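Side-chain contacts in putative esterase MT1895 (Mycobacterium tuberculosis, PDB 3S4K), which probably hydrolyses acyl-CoA thioesters, perhaps 1,4-dihydroxy-2-naphthoyl-CoA, as a hot-dog-fold thioesterase of the PaaI family: residues G52-G56 with G57-A61; V19-D22 with S23-L27; T121-D124 with D125-V129; C60-I63 with E64-S68. All coordinates share one frame; numbering follows the deposited sequence. Where two conformers were deposited one is given.

Contact 1 (G52-G56 with G57-A61); sequences GVVHG and GVYCA
With CG1 swung anti to the backbone N (chi1 175°), Val54 lays that methyl over one face of the Tyr59 ring, while His55, its CG likewise anti (chi1 -169°), folds its imidazole back against the first turn of helix 56-75. Val54 CG1 lies 3.9 Å from the Tyr59 ring centroid, a CH-pi contact displaced toward the rim, and also packs 3.8 Å from Val58 CB; Val54 CG2 reaches on to Tyr59 OH at 3.5 Å. His55 is the N-cap: its ND1 accepts from Gly57 N at 2.9 Å, the donor lying at the ring edge and close to the ring plane. Backbone bonds wind the turn, Val58 N to His55 O at 2.9 Å and Cys60 N to Gly56 O at 3.0 Å. Ile97 covers Val54 and Tyr59, and strand 36-43 covers Val54 and Val58. The other ring nitrogen, His55 NE2, is hydrogen-bonded to Ser65 OG of the second subunit, and Phe21 of that subunit meets the ring edge-to-face. Held at both nitrogens, the imidazole is probably fixed in rotation, and one residue both caps the helix and ties it to the dimer interface.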
loop_
_atom_site.group_PDB
_atom_site.type_symbol
_atom_site.label_atom_id
_atom_site.label_comp_id
_atom_site.label_asym_id
_atom_site.label_seq_id
_atom_site.Cartn_x
_atom_site.Cartn_y
_atom_site.Cartn_z
ATOM N N GLY A 52 0.271 15.849 7.755
ATOM C CA GLY A 52 -1.028 16.338 7.373
ATOM C C GLY A 52 -1.391 16.141 5.919
ATOM O O GLY A 52 -2.298 16.801 5.440
ATOM N N VAL A 53 -0.699 15.228 5.228
ATOM C CA VAL A 53 -1.057 14.843 3.869
ATOM C C VAL A 53 -1.418 13.351 3.843
ATOM O O VAL A 53 -1.146 12.637 4.789
ATOM C CB VAL A 53 0.065 15.168 2.835
ATOM C CG1 VAL A 53 0.303 16.684 2.768
ATOM C CG2 VAL A 53 1.336 14.443 3.158
ATOM N N VAL A 54 -2.034 12.888 2.763
ATOM C CA VAL A 54 -2.529 11.515 2.699
ATOM C C VAL A 54 -1.359 10.534 2.888
ATOM O O VAL A 54 -0.301 10.681 2.248
ATOM C CB VAL A 54 -3.229 11.232 1.346
ATOM C CG1 VAL A 54 -3.638 9.738 1.230
ATOM C CG2 VAL A 54 -4.432 12.185 1.135
ATOM N N HIS A 55 -1.533 9.552 3.765
ATOM C CA HIS A 55 -0.572 8.444 3.950
ATOM C C HIS A 55 -0.479 7.646 2.652
ATOM O O HIS A 55 -1.497 7.225 2.085
ATOM C CB HIS A 55 -1.065 7.562 5.084
ATOM C CG HIS A 55 -0.079 6.550 5.572
ATOM N ND1 HIS A 55 0.366 5.503 4.795
ATOM C CD2 HIS A 55 0.487 6.379 6.794
ATOM C CE1 HIS A 55 1.179 4.743 5.508
ATOM N NE2 HIS A 55 1.272 5.254 6.722
ATOM N N GLY A 56 0.732 7.482 2.133
ATOM C CA GLY A 56 0.915 6.765 0.871
ATOM C C GLY A 56 0.267 5.389 0.834
ATOM O O GLY A 56 -0.226 4.922 -0.218
ATOM N N GLY A 57 0.293 4.726 1.979
ATOM C CA GLY A 57 -0.405 3.453 2.175
ATOM C C GLY A 57 -1.854 3.442 1.750
ATOM O O GLY A 57 -2.370 2.406 1.333
ATOM N N VAL A 58 -2.540 4.578 1.903
ATOM C CA VAL A 58 -3.950 4.700 1.495
ATOM C C VAL A 58 -4.096 4.497 -0.002
ATOM O O VAL A 58 -4.941 3.716 -0.462
ATOM C CB VAL A 58 -4.509 6.082 1.900
ATOM C CG1 VAL A 58 -5.879 6.396 1.253
ATOM C CG2 VAL A 58 -4.562 6.194 3.415
ATOM N N TYR A 59 -3.233 5.169 -0.757
ATOM C CA TYR A 59 -3.188 5.009 -2.209
ATOM C C TYR A 59 -2.770 3.599 -2.616
ATOM O O TYR A 59 -3.389 3.009 -3.496
ATOM C CB TYR A 59 -2.242 6.013 -2.866
ATOM C CG TYR A 59 -2.650 7.461 -2.688
ATOM C CD1 TYR A 59 -3.942 7.876 -2.943
ATOM C CD2 TYR A 59 -1.719 8.419 -2.324
ATOM C CE1 TYR A 59 -4.320 9.204 -2.782
ATOM C CE2 TYR A 59 -2.077 9.756 -2.167
ATOM C CZ TYR A 59 -3.362 10.144 -2.403
ATOM O OH TYR A 59 -3.704 11.470 -2.258
ATOM N N CYS A 60 -1.708 3.079 -2.016
ATOM C CA CYS A 60 -1.379 1.661 -2.214
ATOM C C CYS A 60 -2.585 0.739 -2.060
ATOM O O CYS A 60 -2.821 -0.137 -2.875
ATOM C CB CYS A 60 -0.297 1.243 -1.258
ATOM S SG CYS A 60 1.283 2.043 -1.522
ATOM N N ALA A 61 -3.356 0.951 -1.000
ATOM C CA ALA A 61 -4.485 0.100 -0.696
ATOM C C ALA A 61 -5.627 0.248 -1.692
ATOM O O ALA A 61 -6.248 -0.723 -2.133
ATOM C CB ALA A 61 -4.977 0.399 0.746
#

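Contact 2 (V19-D22 with S23-L27); sequences VPFD and SELGL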
loop_
_atom_site.group_PDB
_atom_site.type_symbol
_atom_site.label_atom_id
_atom_site.label_comp_id
_atom_site.label_asym_id
_atom_site.label_seq_id
_atom_site.Cartn_x
_atom_site.Cartn_y
_atom_site.Cartn_z
ATOM N N VAL A 19 -15.933 -5.347 1.234
ATOM C CA VAL A 19 -14.542 -5.770 1.589
ATOM C C VAL A 19 -14.189 -5.040 2.884
ATOM O O VAL A 19 -14.217 -3.817 2.920
ATOM C CB VAL A 19 -13.527 -5.416 0.462
ATOM C CG1 VAL A 19 -12.077 -5.668 0.905
ATOM C CG2 VAL A 19 -13.807 -6.216 -0.809
ATOM N N PRO A 20 -13.871 -5.785 3.964
ATOM C CA PRO A 20 -13.745 -5.102 5.251
ATOM C C PRO A 20 -12.791 -3.921 5.278
ATOM O O PRO A 20 -13.172 -2.870 5.766
ATOM C CB PRO A 20 -13.276 -6.206 6.202
ATOM C CG PRO A 20 -13.846 -7.449 5.608
ATOM C CD PRO A 20 -13.790 -7.249 4.108
ATOM N N PHE A 21 -11.564 -4.072 4.785
ATOM C CA PHE A 21 -10.624 -2.950 4.840
ATOM C C PHE A 21 -11.077 -1.786 3.967
ATOM O O PHE A 21 -10.797 -0.632 4.295
ATOM C CB PHE A 21 -9.201 -3.392 4.482
ATOM C CG PHE A 21 -8.143 -2.358 4.783
ATOM C CD1 PHE A 21 -8.011 -1.814 6.054
ATOM C CD2 PHE A 21 -7.237 -1.980 3.806
ATOM C CE1 PHE A 21 -7.033 -0.862 6.318
ATOM C CE2 PHE A 21 -6.257 -1.063 4.074
ATOM C CZ PHE A 21 -6.159 -0.491 5.318
ATOM N N ASP A 22 -11.800 -2.058 2.877
ATOM C CA ASP A 22 -12.314 -0.964 2.055
ATOM C C ASP A 22 -13.287 -0.111 2.869
ATOM O O ASP A 22 -13.348 1.107 2.691
ATOM C CB ASP A 22 -13.002 -1.468 0.772
ATOM C CG ASP A 22 -12.023 -1.985 -0.276
ATOM O OD1 ASP A 22 -10.789 -1.825 -0.119
ATOM O OD2 ASP A 22 -12.495 -2.564 -1.293
ATOM N N SER A 23 -14.062 -0.733 3.749
ATOM C CA SER A 23 -14.957 0.055 4.609
ATOM C C SER A 23 -14.175 1.014 5.510
ATOM O O SER A 23 -14.620 2.147 5.755
ATOM C CB SER A 23 -15.849 -0.852 5.449
ATOM O OG SER A 23 -16.760 -0.086 6.232
ATOM N N GLU A 24 -13.023 0.573 6.014
ATOM C CA GLU A 24 -12.173 1.441 6.824
ATOM C C GLU A 24 -11.623 2.623 6.038
ATOM O O GLU A 24 -11.475 3.712 6.581
ATOM C CB GLU A 24 -11.014 0.656 7.446
ATOM C CG GLU A 24 -11.448 -0.380 8.485
ATOM C CD GLU A 24 -12.310 0.208 9.600
ATOM O OE1 GLU A 24 -11.796 1.002 10.403
ATOM O OE2 GLU A 24 -13.509 -0.117 9.667
ATOM N N LEU A 25 -11.304 2.387 4.768
ATOM C CA LEU A 25 -10.812 3.421 3.886
ATOM C C LEU A 25 -11.901 4.391 3.457
ATOM O O LEU A 25 -11.587 5.499 3.069
ATOM C CB LEU A 25 -10.194 2.821 2.619
ATOM C CG LEU A 25 -8.964 1.927 2.781
ATOM C CD1 LEU A 25 -8.550 1.284 1.441
ATOM C CD2 LEU A 25 -7.805 2.716 3.361
ATOM N N GLY A 26 -13.158 3.956 3.483
ATOM C CA GLY A 26 -14.261 4.723 2.888
ATOM C C GLY A 26 -14.344 4.560 1.373
ATOM O O GLY A 26 -14.904 5.415 0.678
ATOM N N LEU A 27 -13.803 3.453 0.867
ATOM C CA LEU A 27 -13.712 3.222 -0.574
ATOM C C LEU A 27 -15.053 2.719 -1.090
ATOM O O LEU A 27 -15.565 1.700 -0.605
ATOM C CB LEU A 27 -12.601 2.201 -0.895
ATOM C CG LEU A 27 -12.235 2.037 -2.375
ATOM C CD1 LEU A 27 -11.731 3.331 -3.005
ATOM C CD2 LEU A 27 -11.210 0.904 -2.566
#
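Asp22 runs alongside Leu27, both side chains pointing the same way where helix 20-25 ends. Asp22 CB sits 4.0 Å from Leu27 CB. One bond further, Asp22 CG is 3.8 Å from Leu27 CD2, and the same methyl lies 3.7 Å from Asp22 OD1 and 3.9 Å from OD2, so a leucine branch flanks the whole carboxylate. OD1 also has Leu25 CD1 nearby, but its polar partner is Ser65 OG of helix 56-75, through a probable, very short hydrogen bond that depends on the Ser65 conformer given. The backbone beneath is a Schellman motif: Leu27 N reaches back to Asp22 O at 3.0 Å, a weak bond joins Gly26 N to Ser23 O, and Gly26 takes positive phi (80°). One turn away, Leu25 CG stands over one face of the Phe21 ring, offset toward its rim, with Leu25 CD2 4.1 Å from Phe21 CZ. Leu25 and Phe21 rest on Ala61 of helix 56-75, Leu27 on Met62 and Ser65 of that helix, and Leu25 and Leu27 also touch strand 36-43; Phe21 meets His55 of the second subunit, placing this short N-terminal helix between the central helix and the neighbouring chain.

Contact 3 (T121-D124 with D125-V129); sequences TITD and DTDRV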
loop_
_atom_site.group_PDB
_atom_site.type_symbol
_atom_site.label_atom_id
_atom_site.label_comp_id
_atom_site.label_asym_id
_atom_site.label_seq_id
_atom_site.Cartn_x
_atom_site.Cartn_y
_atom_site.Cartn_z
ATOM N N THR A 121 -4.857 4.438 -11.718
ATOM C CA THR A 121 -4.455 5.849 -11.648
ATOM C C THR A 121 -5.429 6.557 -10.714
ATOM O O THR A 121 -6.653 6.489 -10.906
ATOM C CB THR A 121 -4.448 6.531 -13.042
ATOM O OG1 THR A 121 -3.678 5.736 -13.953
ATOM C CG2 THR A 121 -3.886 7.988 -12.980
ATOM N N ILE A 122 -4.879 7.273 -9.739
ATOM C CA ILE A 122 -5.674 8.012 -8.760
ATOM C C ILE A 122 -5.556 9.505 -9.018
ATOM O O ILE A 122 -4.447 10.037 -9.077
ATOM C CB ILE A 122 -5.201 7.745 -7.324
ATOM C CG1 ILE A 122 -5.017 6.240 -7.099
ATOM C CG2 ILE A 122 -6.189 8.314 -6.346
ATOM C CD1 ILE A 122 -5.135 5.832 -5.639
ATOM N N THR A 123 -6.697 10.169 -9.204
ATOM C CA THR A 123 -6.765 11.611 -9.427
ATOM C C THR A 123 -7.526 12.347 -8.313
ATOM O O THR A 123 -8.360 11.764 -7.608
ATOM C CB THR A 123 -7.430 11.941 -10.790
ATOM O OG1 THR A 123 -8.653 11.196 -10.934
ATOM C CG2 THR A 123 -6.466 11.625 -11.948
ATOM N N ASP A 124 -7.254 13.644 -8.162
ATOM C CA ASP A 124 -7.957 14.474 -7.184
ATOM C C ASP A 124 -9.051 15.297 -7.875
ATOM O O ASP A 124 -9.318 15.116 -9.071
ATOM C CB ASP A 124 -6.971 15.359 -6.407
ATOM C CG ASP A 124 -6.329 16.490 -7.261
ATOM O OD1 ASP A 124 -6.712 16.732 -8.432
ATOM O OD2 ASP A 124 -5.414 17.171 -6.725
ATOM N N ASP A 125 -9.694 16.190 -7.135
ATOM C CA ASP A 125 -10.814 16.953 -7.722
ATOM C C ASP A 125 -10.441 18.070 -8.715
ATOM O O ASP A 125 -11.335 18.774 -9.204
ATOM C CB ASP A 125 -11.790 17.429 -6.640
ATOM C CG ASP A 125 -11.238 18.524 -5.761
ATOM O OD1 ASP A 125 -10.184 19.123 -6.093
ATOM O OD2 ASP A 125 -11.888 18.801 -4.713
ATOM N N THR A 126 -9.155 18.184 -9.066
ATOM C CA THR A 126 -8.707 19.045 -10.167
ATOM C C THR A 126 -8.131 18.244 -11.352
ATOM O O THR A 126 -7.533 18.812 -12.266
ATOM C CB THR A 126 -7.668 20.073 -9.684
ATOM O OG1 THR A 126 -6.479 19.397 -9.234
ATOM C CG2 THR A 126 -8.257 20.936 -8.564
ATOM N N ASP A 127 -8.383 16.932 -11.336
ATOM C CA ASP A 127 -7.914 15.976 -12.342
ATOM C C ASP A 127 -6.408 15.964 -12.422
ATOM O O ASP A 127 -5.809 15.810 -13.516
ATOM C CB ASP A 127 -8.552 16.280 -13.711
ATOM C CG ASP A 127 -8.667 15.056 -14.606
ATOM O OD1 ASP A 127 -8.084 13.993 -14.347
ATOM O OD2 ASP A 127 -9.369 15.172 -15.630
ATOM N N ARG A 128 -5.757 16.138 -11.267
ATOM C CA ARG A 128 -4.319 15.919 -11.177
ATOM C C ARG A 128 -4.062 14.536 -10.591
ATOM O O ARG A 128 -4.744 14.104 -9.652
ATOM C CB ARG A 128 -3.627 17.002 -10.313
ATOM C CG ARG A 128 -3.724 18.404 -10.921
ATOM C CD ARG A 128 -2.897 19.418 -10.186
ATOM N NE ARG A 128 -2.735 20.650 -10.964
ATOM C CZ ARG A 128 -3.613 21.657 -10.998
ATOM N NH1 ARG A 128 -4.754 21.593 -10.316
ATOM N NH2 ARG A 128 -3.354 22.741 -11.724
ATOM N N VAL A 129 -3.079 13.850 -11.159
ATOM C CA VAL A 129 -2.704 12.537 -10.654
ATOM C C VAL A 129 -1.993 12.704 -9.317
ATOM O O VAL A 129 -1.031 13.469 -9.202
ATOM C CB VAL A 129 -1.805 11.778 -11.654
ATOM C CG1 VAL A 129 -1.347 10.447 -11.081
ATOM C CG2 VAL A 129 -2.547 11.535 -12.983
#
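Three hydrogen bonds converge from Thr126 and Arg128 on one carboxylate oxygen, Asp124 OD1, and they carry the polar part of this hairpin loop. Thr126 OG1 donates to Asp124 OD1 at 2.8 Å on the syn side, tilted out of the carboxylate plane, while Thr126 N at 2.9 Å and Arg128 N at 3.0 Å reach that oxygen from opposite faces of the plane, each well out of it. Asp124 is set for this by its CG lying between its own backbone N and carbonyl carbon (chi1 70°), which turns the carboxylate in over the loop; the bond from Thr126 N makes an Asx turn. Arg128 NH1 adds a weak bond to Thr126 OG1, but its charge stays 5.6 Å from Asp124 OD1, too far for a salt bridge.

Among backbone bonds, Asp127 N to Asp124 O closes a type I turn, and Asp124 N to Arg128 O is the last rung before it. Asp127 has left-handed backbone angles (phi 60°), so the turn carries a G1-type beta bulge. The next pair, Thr123 with Val129, is antiparallel and non-hydrogen-bonded.

Apolar contact comes from methyls on the face of Thr123 and Val129: Val129 CG2 touches Thr121 CG2 at 3.8 Å and Thr123 CG2 at 4.1 Å. Ile122, in the conformer given, sends its end into the core, onto Tyr59, Met62 and Ile63 of helix 56-75.

One acceptor thus gathers two backbone amides, of Thr126 and Arg128, and a hydroxyl, which probably stabilises its negative charge and stiffens an otherwise exposed reversal between strands 115-123 and 129-140.

Contact 4 (C60-I63 with E64-S68); sequences CAMI and ESIAS
Met62 lies alongside Ile66 one turn further along helix 56-75, the two side chains pointing the same way and meeting through Met62 CE and Ile66 CD1 at 4.1 Å. The methionine chain bends at its last torsion (chi3 76°), which turns CE onward along the helix toward Ile66; a second conformer of Met62 was also deposited, so this methyl contact is less certain than the backbone. Ile66 keeps CG1 beside its own backbone N (chi1 -59°), bringing CG1 to 3.2 Å from Met62 O, against the same carbonyl oxygen that Ile66 N bonds at 3.0 Å.

The same i to i+4 spacing repeats down the helix: Glu64 N to Cys60 O and Ser65 N to Ala61 O, both 2.9 Å, then Ala67 N to Ile63 O at 3.1 Å. Ala67 CB rests against that last oxygen. Glu64 O takes two donors from opposite faces of its plane, Ser68 N at 2.9 Å and Ser68 OG at 2.6 Å, so the serine hydroxyl is satisfied by folding back on the turn.

Glu64 OE1 is held by Asn89 ND2, and a bound ethanediol near this side chain may mark a pocket. Ile63 and Ala67 press on strands 115-123 and 129-140, Met62 and Ile66 on strand 36-43. A long buried helix wrapped by a curved antiparallel sheet is the signature of the hot-dog fold.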
loop_
_atom_site.group_PDB
_atom_site.type_symbol
_atom_site.label_atom_id
_atom_site.label_comp_id
_atom_site.label_asym_id
_atom_site.label_seq_id
_atom_site.Cartn_x
_atom_site.Cartn_y
_atom_site.Cartn_z
ATOM N N CYS A 60 -1.708 3.079 -2.016
ATOM C CA CYS A 60 -1.379 1.661 -2.214
ATOM C C CYS A 60 -2.585 0.739 -2.060
ATOM O O CYS A 60 -2.821 -0.137 -2.875
ATOM C CB CYS A 60 -0.297 1.243 -1.258
ATOM S SG CYS A 60 1.283 2.043 -1.522
ATOM N N ALA A 61 -3.356 0.951 -1.000
ATOM C CA ALA A 61 -4.485 0.100 -0.696
ATOM C C ALA A 61 -5.627 0.248 -1.692
ATOM O O ALA A 61 -6.248 -0.723 -2.133
ATOM C CB ALA A 61 -4.977 0.399 0.746
ATOM N N MET A 62 -5.898 1.493 -2.050
ATOM C CA MET A 62 -6.893 1.834 -3.077
ATOM C C MET A 62 -6.567 1.133 -4.385
ATOM O O MET A 62 -7.421 0.490 -5.020
ATOM C CB MET A 62 -6.885 3.337 -3.367
ATOM C CG MET A 62 -7.778 4.194 -2.512
ATOM S SD MET A 62 -7.939 5.827 -3.294
ATOM C CE MET A 62 -9.080 5.531 -4.640
ATOM N N ILE A 63 -5.314 1.261 -4.790
ATOM C CA ILE A 63 -4.808 0.663 -6.018
ATOM C C ILE A 63 -4.972 -0.852 -5.935
ATOM O O ILE A 63 -5.451 -1.478 -6.861
ATOM C CB ILE A 63 -3.348 1.137 -6.266
ATOM C CG1 ILE A 63 -3.372 2.576 -6.772
ATOM C CG2 ILE A 63 -2.545 0.181 -7.223
ATOM C CD1 ILE A 63 -2.083 3.335 -6.549
ATOM N N GLU A 64 -4.645 -1.431 -4.789
ATOM C CA GLU A 64 -4.766 -2.884 -4.613
ATOM C C GLU A 64 -6.212 -3.367 -4.763
ATOM O O GLU A 64 -6.490 -4.345 -5.484
ATOM C CB GLU A 64 -4.188 -3.276 -3.245
ATOM C CG GLU A 64 -4.166 -4.783 -2.965
ATOM C CD GLU A 64 -3.088 -5.532 -3.717
ATOM O OE1 GLU A 64 -2.229 -4.888 -4.362
ATOM O OE2 GLU A 64 -3.105 -6.791 -3.652
ATOM N N SER A 65 -7.138 -2.664 -4.107
ATOM C CA SER A 65 -8.556 -3.007 -4.137
ATOM C C SER A 65 -9.154 -2.910 -5.535
ATOM O O SER A 65 -9.837 -3.816 -6.006
ATOM C CB SER A 65 -9.355 -2.089 -3.204
ATOM O OG SER A 65 -9.219 -2.493 -1.858
ATOM N N ILE A 66 -8.923 -1.793 -6.193
ATOM C CA ILE A 66 -9.577 -1.552 -7.497
ATOM C C ILE A 66 -9.069 -2.568 -8.519
ATOM O O ILE A 66 -9.846 -3.177 -9.258
ATOM C CB ILE A 66 -9.395 -0.078 -7.966
ATOM C CG1 ILE A 66 -9.996 0.880 -6.935
ATOM C CG2 ILE A 66 -10.120 0.146 -9.338
ATOM C CD1 ILE A 66 -9.729 2.387 -7.177
ATOM N N ALA A 67 -7.755 -2.778 -8.548
ATOM C CA ALA A 67 -7.134 -3.782 -9.413
ATOM C C ALA A 67 -7.623 -5.207 -9.136
ATOM O O ALA A 67 -7.934 -5.965 -10.069
ATOM C CB ALA A 67 -5.607 -3.717 -9.272
ATOM N N SER A 68 -7.653 -5.601 -7.863
ATOM C CA SER A 68 -8.064 -6.961 -7.531
ATOM C C SER A 68 -9.511 -7.216 -7.910
ATOM O O SER A 68 -9.827 -8.304 -8.378
ATOM C CB SER A 68 -7.847 -7.286 -6.047
ATOM O OG SER A 68 -6.535 -6.956 -5.646
#

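In the fold
Contacts 1 and 4 are buried and share helix 56-75: contact 1 starts it with a histidine cap and a valine-tyrosine packing, and contact 4 continues it through the middle of the chain with mostly apolar side chains and a few buried polar groups. Contact 2, partly buried, belongs to the separate helix 20-25, yet leans on both through Phe21, Leu25 and Leu27. Contacts 1, 2 and 4 also touch the second subunit. Contact 3 is the surface member, a hairpin loop rich in charged and hydroxyl groups that no other chain of the assembly touches; its one buried side chain, Ile122, packs onto Tyr59 of contact 1 and Met62 and Ile63 of contact 4.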